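Local coordinates for protein aryl acylamidase (bacterium CSBL00001, PDB 4YJ6) that probably hydrolyses the amide bond of N-acylated aryl amines, as an aryl acylamidase of the amidase signature family, at residues E347-D351 with I352-L356; D374-L377 with R378-F382; T142-T145 with F146-P149; A480-W483 with S484-Y487. All blocks are in the same frame, centred on the assembly; numbering follows the deposited sequence.

In the fold
Along the chain the order is contact 3, contact 1, contact 2, contact 4; each closes before the next opens, so none nest or cross. Contact 3 folds back the loop between strands 126-131 and 151-152. Contact 1 is the turn that leads from the loop after helix 315-339 into helix 354-363, and its centre lies about 13 Å from that of contact 3, on the same side of the molecule. Contact 2 sits within the next helix, 368-389, beside helices 315-339 and 434-439. Contact 4 turns the chain between helices 467-480 and 488-491, across the molecule from contact 1, their centres about 41 Å apart, and packs on strand 443-451.

Contact 1: E347-D351 with I352-L356; sequences EHRAD and IPDAL. With PO4 (phosphate ion), chain C.
The guanidinium of R349 receives I352 O at its edge and in its plane, NH1 lying 2.8 Å from that oxygen, although the N-H points off line and the bond is weak. The neighbouring NH2 makes the salt bridge, to OD1 of D354 at 3.0 Å; the guanidinium and carboxylate planes stand 74° apart, and OD1 is approached from above the carboxylate plane. On the H348 ring, CG of E347 lies over the centre of one face. At the edge of that ring and in its plane, ND1 donates an almost straight bond to O1 of a phosphate ion at 2.7 Å. D351 faces the same ion, its OD1 2.6 Å from phosphate O3, while its OD2 also accepts a bond from the backbone N of A102. The phosphate probably came from the crystallisation liquor. The backbone here is a short 3-10 turn ending at D351 and running into the start of helix 354-363 with P353 as N-cap; I352 N closes the turn on R349 O at 3.1 Å. A water donates to both A350 O and I352 O, so the latter oxygen has a water and an arginine as partners. CG of R349 is anti to the backbone N (chi1 170°) and the chain bends at chi2 (63°), which carries the guanidinium along the chain to I352 O and D354. D354 stands in the first turn of the helix, where the helix dipole would favour its negative charge. I352 is buried and packs against M357, which also touches R349, while P353 lies on R139.

Contact 2: D374-L377 with R378-F382; sequences DQLL and RTTVF
T380 meets L376 twice through one oxygen: its OG1 donates to L376 O at 2.9 Å and its backbone N to the same atom at 2.9 Å. The two donors come from opposite faces of the carbonyl plane, OG1 from well above it. T379 repeats the pattern one residue earlier, with OG1 2.8 Å from Q375 O and its own N on the other face. In T380, OG1 is anti to the carbonyl carbon (chi1 -59°), which turns the hydroxyl back toward the preceding turn. The apolar touch is light, CD2 of L377 lying 4.2 Å from CG2 of V381. All of this lies within helix 368-389, where i to i+4 bonds such as V381 N to L377 O at 3.0 Å run on unbroken and threonine hydroxyls add second donors to the carbonyls. A valine in place of T380 would probably deprive L376 O of its hydroxyl donor, leaving the backbone N-H to hold it. Outward, L377 and V381 pack on F438 of helix 434-439, and T380 touches P312 and Y313. R378, extended from CG to NE, bonds F438 O through NE and makes a cation-pi contact with Y221, while D374 forms a salt bridge with R324.

Contact 3: T142-T145 with F146-P149; sequences TDNT and FFGP
D143 and P149 face each other across a tight reversal, CA to CA 3.8 Å, the two halves, 142-145 and 146-149, running in directions 144° apart. The fold-back is organised by an Asx turn in which N144 supplies the acceptor. Its OD1 takes three backbone N-H groups in succession: F146 N at 3.2 Å, F147 N at 2.7 Å and G148 N at 3.1 Å. F147 N arrives nearly along the C=O axis, whereas G148 N comes from above the carbonyl plane. The side chain gets there through a crowded position, CG between the backbone N and the carbonyl carbon (chi1 50°), which points OD1 to the inside of the bend. ND2 is bonded in turn to S133 O and N132 OD1, fixing the rotation of the amide. An alanine here would probably strand the three N-H groups without this shared acceptor and let the turn slacken. G148 adopts positive phi, where a side chain would press on the carbonyl oxygen of F147, so the corner calls for glycine. F147 has CD2 of F146 over one face, toward the rim of the ring, and touches T96. D143, with its CG anti to the backbone N, lies alongside the P149 ring, while OD2 bonds T413. Its OD1 rests 3.4 Å from CD of P149.

Contact 4: A480-W483 with S484-Y487; sequences ASPW and SQYY
W483 and Y487 come together through their first torsions: CG of W483 sits between the backbone N and the carbonyl carbon (chi1 62°), while CG of Y487 is anti to its carbonyl carbon, and the two side chains lie alongside, pointing the same way. Their planes are 81° apart in an oblique pairing, with Y487 CZ 3.8 Å from W483 CD1, in the plane of the indole at its edge. W483 NE1 also reaches Y487 OH at 3.2 Å, but only as a weak bond; its stronger partner is the backbone oxygen of R229. Q485 folds back through a sharp bend at chi2 (-86°). Its NE2 then donates to P482 O at 2.9 Å, from above that carbonyl plane. The same NE2 hangs 3.3 Å above the Y486 ring plane, offset toward the rim, so this one nitrogen meets both the proline carbonyl and the ring. CD2 of Y486 touches CB of W483 at 3.8 Å. The backbone N of Y486 bonds W483 O at 3.0 Å, and N196 ND2 is a second donor to that oxygen. W483 is buried on P447 and Y486 touches L450. Y487 N closes on S484 O at 3.0 Å. These i to i+3 bonds mark the 3-10 turn that joins helix 467-480 to helix 488-491, with W483 and Y486 against strand 443-451 of the large mixed sheet.

Contact 1: E347-D351 with I352-L356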
ATOM      1  N   GLU A 347       7.924  30.622  -2.487  1.00 25.03           N
ATOM      2  CA  GLU A 347       6.554  31.040  -2.787  1.00 24.94           C
ATOM      3  C   GLU A 347       5.494  30.068  -2.269  1.00 25.23           C
ATOM      4  O   GLU A 347       4.487  30.486  -1.705  1.00 25.25           O
ATOM      5  CB  GLU A 347       6.361  31.217  -4.298  1.00 27.01           C
ATOM      6  CG  GLU A 347       4.984  31.767  -4.604  1.00 29.78           C
ATOM      7  CD  GLU A 347       4.745  32.029  -6.076  1.00 32.13           C
ATOM      8  OE1 GLU A 347       5.650  31.729  -6.892  1.00 35.40           O
ATOM      9  OE2 GLU A 347       3.637  32.516  -6.394  1.00 35.96           O
ATOM     10  N   HIS A 348       5.715  28.769  -2.464  1.00 21.51           N
ATOM     11  CA  HIS A 348       4.693  27.770  -2.164  1.00 23.26           C
ATOM     12  C   HIS A 348       5.063  26.939  -0.946  1.00 23.81           C
ATOM     13  O   HIS A 348       4.618  25.811  -0.807  1.00 22.84           O
ATOM     14  CB  HIS A 348       4.516  26.846  -3.355  1.00 21.60           C
ATOM     15  CG  HIS A 348       4.153  27.572  -4.612  1.00 25.63           C
ATOM     16  ND1 HIS A 348       2.942  28.204  -4.771  1.00 27.23           N
ATOM     17  CD2 HIS A 348       4.847  27.794  -5.752  1.00 25.34           C
ATOM     18  CE1 HIS A 348       2.892  28.768  -5.966  1.00 29.49           C
ATOM     19  NE2 HIS A 348       4.040  28.539  -6.579  1.00 29.13           N
ATOM     20  N   ARG A 349       5.881  27.524  -0.080  1.00 22.39           N
ATOM     21  CA  ARG A 349       6.266  26.905   1.189  1.00 23.00           C
ATOM     22  C   ARG A 349       5.094  26.337   1.989  1.00 23.92           C
ATOM     23  O   ARG A 349       5.213  25.272   2.629  1.00 22.94           O
ATOM     24  CB  ARG A 349       7.020  27.960   2.012  1.00 27.92           C
ATOM     25  CG  ARG A 349       7.308  27.592   3.456  1.00 30.76           C
ATOM     26  CD  ARG A 349       8.222  26.379   3.600  1.00 30.15           C
ATOM     27  NE  ARG A 349       8.367  26.054   5.020  1.00 33.38           N
ATOM     28  CZ  ARG A 349       7.566  25.239   5.700  1.00 33.70           C
ATOM     29  NH1 ARG A 349       6.548  24.606   5.106  1.00 28.40           N
ATOM     30  NH2 ARG A 349       7.784  25.061   6.989  1.00 28.92           N
ATOM     31  N   ALA A 350       3.953  27.016   1.971  1.00 23.64           N
ATOM     32  CA  ALA A 350       2.832  26.592   2.810  1.00 25.16           C
ATOM     33  C   ALA A 350       2.299  25.225   2.380  1.00 23.43           C
ATOM     34  O   ALA A 350       1.581  24.581   3.144  1.00 23.20           O
ATOM     35  CB  ALA A 350       1.704  27.624   2.760  1.00 28.56           C
ATOM     36  N   ASP A 351       2.638  24.793   1.160  1.00 21.16           N
ATOM     37  CA  ASP A 351       2.124  23.507   0.656  1.00 23.63           C
ATOM     38  C   ASP A 351       2.844  22.295   1.286  1.00 21.05           C
ATOM     39  O   ASP A 351       2.381  21.155   1.162  1.00 20.55           O
ATOM     40  CB  ASP A 351       2.250  23.423  -0.863  1.00 21.83           C
ATOM     41  CG  ASP A 351       1.372  24.452  -1.586  1.00 25.49           C
ATOM     42  OD1 ASP A 351       0.602  25.195  -0.914  1.00 26.26           O
ATOM     43  OD2 ASP A 351       1.458  24.493  -2.826  1.00 22.01           O
ATOM     44  N   ILE A 352       3.967  22.549   1.947  1.00 19.79           N
ATOM     45  CA  ILE A 352       4.732  21.499   2.602  1.00 18.11           C
ATOM     46  C   ILE A 352       4.478  21.527   4.115  1.00 20.11           C
ATOM     47  O   ILE A 352       4.656  22.567   4.741  1.00 19.90           O
ATOM     48  CB  ILE A 352       6.254  21.703   2.378  1.00 17.80           C
ATOM     49  CG1 ILE A 352       6.585  21.768   0.878  1.00 19.64           C
ATOM     50  CG2 ILE A 352       7.056  20.593   3.047  1.00 21.05           C
ATOM     51  CD1 ILE A 352       6.249  20.458   0.083  1.00 21.68           C
ATOM     52  N   PRO A 353       4.090  20.385   4.701  1.00 17.07           N
ATOM     53  CA  PRO A 353       3.873  20.346   6.157  1.00 20.72           C
ATOM     54  C   PRO A 353       5.138  20.710   6.914  1.00 20.44           C
ATOM     55  O   PRO A 353       6.229  20.342   6.479  1.00 17.01           O
ATOM     56  CB  PRO A 353       3.539  18.871   6.420  1.00 21.38           C
ATOM     57  CG  PRO A 353       3.012  18.354   5.165  1.00 21.90           C
ATOM     58  CD  PRO A 353       3.715  19.109   4.058  1.00 18.48           C
ATOM     59  N   ASP A 354       5.010  21.411   8.042  1.00 18.27           N
ATOM     60  CA  ASP A 354       6.173  21.751   8.834  1.00 20.83           C
ATOM     61  C   ASP A 354       7.006  20.517   9.207  1.00 15.68           C
ATOM     62  O   ASP A 354       8.223  20.591   9.203  1.00 18.73           O
ATOM     63  CB  ASP A 354       5.738  22.472  10.118  1.00 20.32           C
ATOM     64  CG  ASP A 354       5.301  23.922   9.869  1.00 27.66           C
ATOM     65  OD1 ASP A 354       5.409  24.414   8.718  1.00 24.38           O
ATOM     66  OD2 ASP A 354       4.865  24.575  10.851  1.00 32.18           O
ATOM     67  N   ALA A 355       6.351  19.407   9.562  1.00 17.16           N
ATOM     68  CA  ALA A 355       7.047  18.198  10.014  1.00 19.36           C
ATOM     69  C   ALA A 355       7.917  17.616   8.912  1.00 17.42           C
ATOM     70  O   ALA A 355       8.962  17.039   9.170  1.00 17.89           O
ATOM     71  CB  ALA A 355       6.036  17.138  10.499  1.00 22.88           C
ATOM     72  N   LEU A 356       7.453  17.757   7.672  1.00 15.80           N
ATOM     73  CA  LEU A 356       8.238  17.324   6.527  1.00 17.56           C
ATOM     74  C   LEU A 356       9.390  18.289   6.258  1.00 15.63           C
ATOM     75  O   LEU A 356      10.510  17.871   6.030  1.00 15.98           O
ATOM     76  CB  LEU A 356       7.340  17.210   5.282  1.00 16.15           C
ATOM     77  CG  LEU A 356       8.090  16.928   3.969  1.00 18.58           C
ATOM     78  CD1 LEU A 356       9.069  15.793   4.102  1.00 22.32           C
ATOM     79  CD2 LEU A 356       7.052  16.618   2.863  1.00 20.21           C
TER
HETATM   80  P   PO4 C 602      -0.204  27.681  -3.190  1.00 37.01           P
HETATM   81  O1  PO4 C 602       0.993  28.562  -2.888  1.00 34.09           O
HETATM   82  O2  PO4 C 602       0.250  26.521  -4.053  1.00 28.45           O
HETATM   83  O3  PO4 C 602      -0.832  27.152  -1.902  1.00 33.81           O
HETATM   84  O4  PO4 C 602      -1.226  28.523  -3.927  1.00 36.72           O
HETATM   85  O   HOH W   1       2.917  24.247   5.886  1.00 36.54           O

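Contact 2: D374-L377 with R378-F382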
ATOM      1  N   ASP A 374      23.345   5.462   8.596  1.00 13.78           N
ATOM      2  CA  ASP A 374      21.998   4.979   8.284  1.00 12.02           C
ATOM      3  C   ASP A 374      22.085   3.667   7.497  1.00 13.30           C
ATOM      4  O   ASP A 374      21.264   2.770   7.700  1.00 11.58           O
ATOM      5  CB  ASP A 374      21.204   6.040   7.517  1.00 13.72           C
ATOM      6  CG  ASP A 374      20.879   7.255   8.397  1.00 16.14           C
ATOM      7  OD1 ASP A 374      21.070   7.154   9.619  1.00 14.82           O
ATOM      8  OD2 ASP A 374      20.463   8.301   7.885  1.00 15.71           O
ATOM      9  N   GLN A 375      23.059   3.569   6.599  1.00 12.74           N
ATOM     10  CA  GLN A 375      23.276   2.341   5.832  1.00 13.14           C
ATOM     11  C   GLN A 375      23.684   1.174   6.718  1.00 13.68           C
ATOM     12  O   GLN A 375      23.274   0.031   6.483  1.00 11.82           O
ATOM     13  CB  GLN A 375      24.351   2.574   4.771  1.00 12.98           C
ATOM     14  CG  GLN A 375      23.854   3.497   3.635  1.00 15.25           C
ATOM     15  CD  GLN A 375      24.966   3.981   2.726  1.00 17.69           C
ATOM     16  OE1 GLN A 375      26.140   3.783   3.001  1.00 18.15           O
ATOM     17  NE2 GLN A 375      24.591   4.647   1.651  1.00 20.67           N
ATOM     18  N   LEU A 376      24.508   1.439   7.736  1.00 12.42           N
ATOM     19  CA  LEU A 376      24.866   0.408   8.711  1.00 12.85           C
ATOM     20  C   LEU A 376      23.640  -0.046   9.517  1.00 12.57           C
ATOM     21  O   LEU A 376      23.441  -1.222   9.739  1.00 12.52           O
ATOM     22  CB  LEU A 376      25.940   0.976   9.655  1.00 13.92           C
ATOM     23  CG  LEU A 376      26.233   0.069  10.871  1.00 19.54           C
ATOM     24  CD1 LEU A 376      26.813  -1.267  10.401  1.00 19.94           C
ATOM     25  CD2 LEU A 376      27.217   0.772  11.802  1.00 22.76           C
ATOM     26  N   LEU A 377      22.808   0.905   9.936  1.00 10.88           N
ATOM     27  CA  LEU A 377      21.574   0.580  10.647  1.00 11.75           C
ATOM     28  C   LEU A 377      20.706  -0.329   9.770  1.00 11.06           C
ATOM     29  O   LEU A 377      20.207  -1.346  10.218  1.00 11.92           O
ATOM     30  CB  LEU A 377      20.827   1.872  11.058  1.00 11.18           C
ATOM     31  CG  LEU A 377      19.484   1.698  11.812  1.00 13.77           C
ATOM     32  CD1 LEU A 377      19.176   2.910  12.703  1.00 13.45           C
ATOM     33  CD2 LEU A 377      18.297   1.481  10.838  1.00 12.44           C
ATOM     34  N   ARG A 378      20.543   0.056   8.510  1.00 11.12           N
ATOM     35  CA  ARG A 378      19.734  -0.712   7.590  1.00  9.70           C
ATOM     36  C   ARG A 378      20.279  -2.133   7.434  1.00 10.42           C
ATOM     37  O   ARG A 378      19.518  -3.102   7.425  1.00 10.24           O
ATOM     38  CB  ARG A 378      19.703   0.010   6.217  1.00 13.20           C
ATOM     39  CG  ARG A 378      18.782  -0.665   5.213  1.00 12.57           C
ATOM     40  CD  ARG A 378      18.838   0.071   3.896  1.00 14.30           C
ATOM     41  NE  ARG A 378      17.918  -0.525   2.926  1.00 11.69           N
ATOM     42  CZ  ARG A 378      17.774  -0.066   1.698  1.00 16.48           C
ATOM     43  NH1 ARG A 378      18.442   1.020   1.335  1.00 14.83           N
ATOM     44  NH2 ARG A 378      16.929  -0.660   0.860  1.00 14.32           N
ATOM     45  N   THR A 379      21.595  -2.240   7.311  1.00 10.73           N
ATOM     46  CA  THR A 379      22.251  -3.544   7.162  1.00 11.07           C
ATOM     47  C   THR A 379      21.948  -4.412   8.383  1.00 12.10           C
ATOM     48  O   THR A 379      21.620  -5.575   8.278  1.00 10.68           O
ATOM     49  CB  THR A 379      23.782  -3.382   7.041  1.00 14.78           C
ATOM     50  OG1 THR A 379      24.104  -2.622   5.862  1.00 11.45           O
ATOM     51  CG2 THR A 379      24.461  -4.766   6.984  1.00 13.37           C
ATOM     52  N   THR A 380      22.032  -3.805   9.557  1.00 11.09           N
ATOM     53  CA  THR A 380      21.790  -4.514  10.808  1.00 11.66           C
ATOM     54  C   THR A 380      20.363  -5.066  10.854  1.00 11.14           C
ATOM     55  O   THR A 380      20.129  -6.223  11.248  1.00 13.03           O
ATOM     56  CB  THR A 380      22.059  -3.585  11.998  1.00 13.46           C
ATOM     57  OG1 THR A 380      23.427  -3.143  11.924  1.00 15.28           O
ATOM     58  CG2 THR A 380      21.876  -4.354  13.329  1.00 13.19           C
ATOM     59  N   VAL A 381      19.401  -4.234  10.451  1.00 11.24           N
ATOM     60  CA  VAL A 381      18.016  -4.694  10.427  1.00 12.59           C
ATOM     61  C   VAL A 381      17.809  -5.817   9.427  1.00 11.25           C
ATOM     62  O   VAL A 381      17.139  -6.793   9.728  1.00 11.94           O
ATOM     63  CB  VAL A 381      17.069  -3.537  10.134  1.00 12.02           C
ATOM     64  CG1 VAL A 381      15.609  -4.042   9.843  1.00 12.13           C
ATOM     65  CG2 VAL A 381      17.149  -2.578  11.334  1.00 13.59           C
ATOM     66  N   PHE A 382      18.360  -5.644   8.224  1.00 10.53           N
ATOM     67  CA  PHE A 382      18.366  -6.686   7.210  1.00 11.93           C
ATOM     68  C   PHE A 382      18.915  -7.983   7.796  1.00 11.01           C
ATOM     69  O   PHE A 382      18.299  -9.030   7.629  1.00 11.21           O
ATOM     70  CB  PHE A 382      19.202  -6.142   6.042  1.00 11.01           C
ATOM     71  CG  PHE A 382      19.575  -7.138   4.973  1.00 11.18           C
ATOM     72  CD1 PHE A 382      18.634  -7.642   4.087  1.00 11.32           C
ATOM     73  CD2 PHE A 382      20.919  -7.450   4.761  1.00 10.83           C
ATOM     74  CE1 PHE A 382      19.033  -8.501   3.022  1.00 10.91           C
ATOM     75  CE2 PHE A 382      21.328  -8.291   3.693  1.00 12.35           C
ATOM     76  CZ  PHE A 382      20.373  -8.813   2.819  1.00 11.93           C
TER

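Contact 3: T142-T145 with F146-P149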
ATOM      1  N   THR A 142      -3.474   9.568   5.700  1.00 12.92           N
ATOM      2  CA  THR A 142      -3.758  10.284   4.462  1.00 12.09           C
ATOM      3  C   THR A 142      -4.548  11.565   4.690  1.00 13.87           C
ATOM      4  O   THR A 142      -5.727  11.524   5.015  1.00 15.24           O
ATOM      5  CB  THR A 142      -4.498   9.384   3.471  1.00 14.07           C
ATOM      6  OG1 THR A 142      -3.637   8.273   3.158  1.00 12.91           O
ATOM      7  CG2 THR A 142      -4.822  10.164   2.156  1.00 14.20           C
ATOM      8  N   ASP A 143      -3.861  12.679   4.468  1.00 13.34           N
ATOM      9  CA  ASP A 143      -4.431  14.016   4.635  1.00 14.21           C
ATOM     10  C   ASP A 143      -3.467  14.979   4.020  1.00 15.96           C
ATOM     11  O   ASP A 143      -2.272  14.707   3.929  1.00 16.06           O
ATOM     12  CB  ASP A 143      -4.562  14.321   6.139  1.00 15.04           C
ATOM     13  CG  ASP A 143      -5.499  15.506   6.423  1.00 18.45           C
ATOM     14  OD1 ASP A 143      -6.014  16.099   5.452  1.00 16.11           O
ATOM     15  OD2 ASP A 143      -5.703  15.834   7.624  1.00 16.76           O
ATOM     16  N   ASN A 144      -3.973  16.117   3.571  1.00 14.21           N
ATOM     17  CA  ASN A 144      -3.114  17.163   3.079  1.00 14.89           C
ATOM     18  C   ASN A 144      -3.992  18.405   3.004  1.00 18.74           C
ATOM     19  O   ASN A 144      -5.196  18.305   3.188  1.00 16.15           O
ATOM     20  CB  ASN A 144      -2.550  16.792   1.713  1.00 17.38           C
ATOM     21  CG  ASN A 144      -3.639  16.349   0.742  1.00 18.44           C
ATOM     22  OD1 ASN A 144      -4.559  17.098   0.472  1.00 18.87           O
ATOM     23  ND2 ASN A 144      -3.521  15.134   0.202  1.00 16.09           N
ATOM     24  N   THR A 145      -3.396  19.550   2.754  1.00 19.71           N
ATOM     25  CA  THR A 145      -4.168  20.794   2.781  1.00 23.23           C
ATOM     26  C   THR A 145      -4.827  21.160   1.467  1.00 27.29           C
ATOM     27  O   THR A 145      -5.422  22.228   1.376  1.00 28.44           O
ATOM     28  CB  THR A 145      -3.309  21.975   3.223  1.00 23.30           C
ATOM     29  OG1 THR A 145      -2.241  22.172   2.296  1.00 26.13           O
ATOM     30  CG2 THR A 145      -2.739  21.729   4.604  1.00 23.96           C
ATOM     31  N   PHE A 146      -4.727  20.308   0.448  1.00 20.58           N
ATOM     32  CA  PHE A 146      -5.339  20.627  -0.850  1.00 22.11           C
ATOM     33  C   PHE A 146      -6.590  19.782  -1.057  1.00 25.21           C
ATOM     34  O   PHE A 146      -7.668  20.312  -1.361  1.00 25.76           O
ATOM     35  CB  PHE A 146      -4.319  20.437  -1.976  1.00 20.49           C
ATOM     36  CG  PHE A 146      -4.850  20.763  -3.359  1.00 23.91           C
ATOM     37  CD1 PHE A 146      -5.503  21.966  -3.604  1.00 26.58           C
ATOM     38  CD2 PHE A 146      -4.675  19.879  -4.401  1.00 23.88           C
ATOM     39  CE1 PHE A 146      -5.991  22.273  -4.875  1.00 27.00           C
ATOM     40  CE2 PHE A 146      -5.166  20.171  -5.683  1.00 25.64           C
ATOM     41  CZ  PHE A 146      -5.830  21.377  -5.906  1.00 27.20           C
ATOM     42  N   PHE A 147      -6.468  18.462  -0.903  1.00 17.86           N
ATOM     43  CA  PHE A 147      -7.633  17.587  -1.023  1.00 17.76           C
ATOM     44  C   PHE A 147      -8.283  17.268   0.322  1.00 18.29           C
ATOM     45  O   PHE A 147      -9.481  16.994   0.397  1.00 19.28           O
ATOM     46  CB  PHE A 147      -7.247  16.251  -1.684  1.00 18.79           C
ATOM     47  CG  PHE A 147      -6.709  16.397  -3.071  1.00 19.52           C
ATOM     48  CD1 PHE A 147      -5.399  16.051  -3.352  1.00 17.08           C
ATOM     49  CD2 PHE A 147      -7.505  16.907  -4.098  1.00 20.01           C
ATOM     50  CE1 PHE A 147      -4.886  16.173  -4.619  1.00 18.77           C
ATOM     51  CE2 PHE A 147      -7.009  17.034  -5.385  1.00 20.61           C
ATOM     52  CZ  PHE A 147      -5.695  16.666  -5.662  1.00 19.70           C
ATOM     53  N   GLY A 148      -7.491  17.271   1.390  1.00 19.39           N
ATOM     54  CA  GLY A 148      -8.029  16.956   2.709  1.00 15.31           C
ATOM     55  C   GLY A 148      -7.862  15.487   3.109  1.00 18.49           C
ATOM     56  O   GLY A 148      -7.149  14.716   2.455  1.00 16.34           O
ATOM     57  N   PRO A 149      -8.491  15.090   4.213  1.00 17.05           N
ATOM     58  CA  PRO A 149      -8.267  13.733   4.724  1.00 14.15           C
ATOM     59  C   PRO A 149      -9.082  12.644   4.038  1.00 18.12           C
ATOM     60  O   PRO A 149     -10.258  12.843   3.716  1.00 17.60           O
ATOM     61  CB  PRO A 149      -8.706  13.842   6.195  1.00 17.29           C
ATOM     62  CG  PRO A 149      -9.785  14.920   6.176  1.00 18.34           C
ATOM     63  CD  PRO A 149      -9.402  15.879   5.079  1.00 18.40           C
TER

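Contact 4: A480-W483 with S484-Y487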
ATOM      1  N   ALA A 480      -9.466 -19.849   7.281  1.00 16.13           N
ATOM      2  CA  ALA A 480      -9.661 -20.285   8.685  1.00 15.46           C
ATOM      3  C   ALA A 480     -10.185 -19.173   9.585  1.00 17.22           C
ATOM      4  O   ALA A 480     -10.853 -19.431  10.601  1.00 20.49           O
ATOM      5  CB  ALA A 480      -8.366 -20.816   9.235  1.00 17.05           C
ATOM      6  N   SER A 481      -9.861 -17.939   9.230  1.00 14.56           N
ATOM      7  CA  SER A 481     -10.213 -16.760  10.014  1.00 14.78           C
ATOM      8  C   SER A 481     -10.677 -15.639   9.092  1.00 15.64           C
ATOM      9  O   SER A 481     -10.008 -14.614   8.938  1.00 15.97           O
ATOM     10  CB  SER A 481      -8.977 -16.323  10.832  1.00 18.09           C
ATOM     11  OG  SER A 481      -9.229 -15.172  11.654  1.00 18.95           O
ATOM     12  N   PRO A 482     -11.837 -15.834   8.461  1.00 15.15           N
ATOM     13  CA  PRO A 482     -12.326 -14.854   7.500  1.00 17.30           C
ATOM     14  C   PRO A 482     -12.566 -13.481   8.094  1.00 18.25           C
ATOM     15  O   PRO A 482     -12.870 -13.328   9.289  1.00 18.36           O
ATOM     16  CB  PRO A 482     -13.645 -15.457   6.997  1.00 18.58           C
ATOM     17  CG  PRO A 482     -14.018 -16.513   7.997  1.00 18.45           C
ATOM     18  CD  PRO A 482     -12.722 -17.011   8.574  1.00 18.22           C
ATOM     19  N   TRP A 483     -12.414 -12.477   7.233  1.00 14.49           N
ATOM     20  CA  TRP A 483     -12.654 -11.099   7.593  1.00 15.29           C
ATOM     21  C   TRP A 483     -13.754 -10.465   6.741  1.00 14.32           C
ATOM     22  O   TRP A 483     -14.113  -9.315   6.967  1.00 14.79           O
ATOM     23  CB  TRP A 483     -11.372 -10.269   7.466  1.00 14.52           C
ATOM     24  CG  TRP A 483     -10.794 -10.210   6.051  1.00 13.48           C
ATOM     25  CD1 TRP A 483     -11.200  -9.402   5.019  1.00 14.21           C
ATOM     26  CD2 TRP A 483      -9.682 -10.962   5.567  1.00 12.24           C
ATOM     27  NE1 TRP A 483     -10.398  -9.616   3.910  1.00 12.53           N
ATOM     28  CE2 TRP A 483      -9.464 -10.568   4.215  1.00 11.88           C
ATOM     29  CE3 TRP A 483      -8.851 -11.939   6.133  1.00 12.14           C
ATOM     30  CZ2 TRP A 483      -8.456 -11.126   3.421  1.00 14.59           C
ATOM     31  CZ3 TRP A 483      -7.824 -12.484   5.344  1.00 13.30           C
ATOM     32  CH2 TRP A 483      -7.650 -12.072   3.990  1.00 12.54           C
ATOM     33  N   SER A 484     -14.295 -11.213   5.791  1.00 14.32           N
ATOM     34  CA  SER A 484     -15.276 -10.620   4.869  1.00 17.86           C
ATOM     35  C   SER A 484     -16.534 -10.163   5.606  1.00 17.23           C
ATOM     36  O   SER A 484     -17.180  -9.205   5.207  1.00 16.82           O
ATOM     37  CB  SER A 484     -15.642 -11.615   3.762  1.00 19.82           C
ATOM     38  OG  SER A 484     -16.240 -12.757   4.336  1.00 24.54           O
ATOM     39  N   GLN A 485     -16.891 -10.859   6.693  1.00 17.80           N
ATOM     40  CA  GLN A 485     -18.088 -10.472   7.434  1.00 20.01           C
ATOM     41  C   GLN A 485     -17.966  -9.062   7.969  1.00 18.99           C
ATOM     42  O   GLN A 485     -18.966  -8.377   8.128  1.00 21.07           O
ATOM     43  CB  GLN A 485     -18.369 -11.441   8.605  1.00 19.60           C
ATOM     44  CG  GLN A 485     -17.368 -11.359   9.728  1.00 22.14           C
ATOM     45  CD  GLN A 485     -16.153 -12.240   9.513  1.00 23.06           C
ATOM     46  OE1 GLN A 485     -15.955 -12.840   8.440  1.00 21.60           O
ATOM     47  NE2 GLN A 485     -15.345 -12.360  10.556  1.00 24.21           N
ATOM     48  N   TYR A 486     -16.749  -8.597   8.261  1.00 16.74           N
ATOM     49  CA  TYR A 486     -16.614  -7.257   8.814  1.00 16.05           C
ATOM     50  C   TYR A 486     -16.976  -6.143   7.807  1.00 15.32           C
ATOM     51  O   TYR A 486     -17.238  -5.003   8.208  1.00 16.89           O
ATOM     52  CB  TYR A 486     -15.195  -7.020   9.325  1.00 15.96           C
ATOM     53  CG  TYR A 486     -14.729  -8.054  10.355  1.00 18.13           C
ATOM     54  CD1 TYR A 486     -15.492  -8.355  11.478  1.00 20.13           C
ATOM     55  CD2 TYR A 486     -13.530  -8.731  10.176  1.00 17.32           C
ATOM     56  CE1 TYR A 486     -15.060  -9.317  12.407  1.00 20.98           C
ATOM     57  CE2 TYR A 486     -13.083  -9.680  11.086  1.00 18.49           C
ATOM     58  CZ  TYR A 486     -13.858  -9.975  12.196  1.00 18.51           C
ATOM     59  OH  TYR A 486     -13.386 -10.914  13.071  1.00 21.81           O
ATOM     60  N   TYR A 487     -16.983  -6.459   6.513  1.00 17.54           N
ATOM     61  CA  TYR A 487     -17.381  -5.465   5.514  1.00 15.20           C
ATOM     62  C   TYR A 487     -18.852  -5.078   5.714  1.00 18.61           C
ATOM     63  O   TYR A 487     -19.317  -4.115   5.119  1.00 18.09           O
ATOM     64  CB  TYR A 487     -17.152  -5.939   4.054  1.00 16.03           C
ATOM     65  CG  TYR A 487     -15.683  -6.159   3.721  1.00 14.33           C
ATOM     66  CD1 TYR A 487     -14.755  -5.147   3.921  1.00 14.22           C
ATOM     67  CD2 TYR A 487     -15.242  -7.380   3.244  1.00 13.03           C
ATOM     68  CE1 TYR A 487     -13.396  -5.355   3.645  1.00 12.18           C
ATOM     69  CE2 TYR A 487     -13.906  -7.598   2.967  1.00 13.98           C
ATOM     70  CZ  TYR A 487     -12.997  -6.578   3.156  1.00 13.65           C
ATOM     71  OH  TYR A 487     -11.661  -6.833   2.881  1.00 12.08           O
TER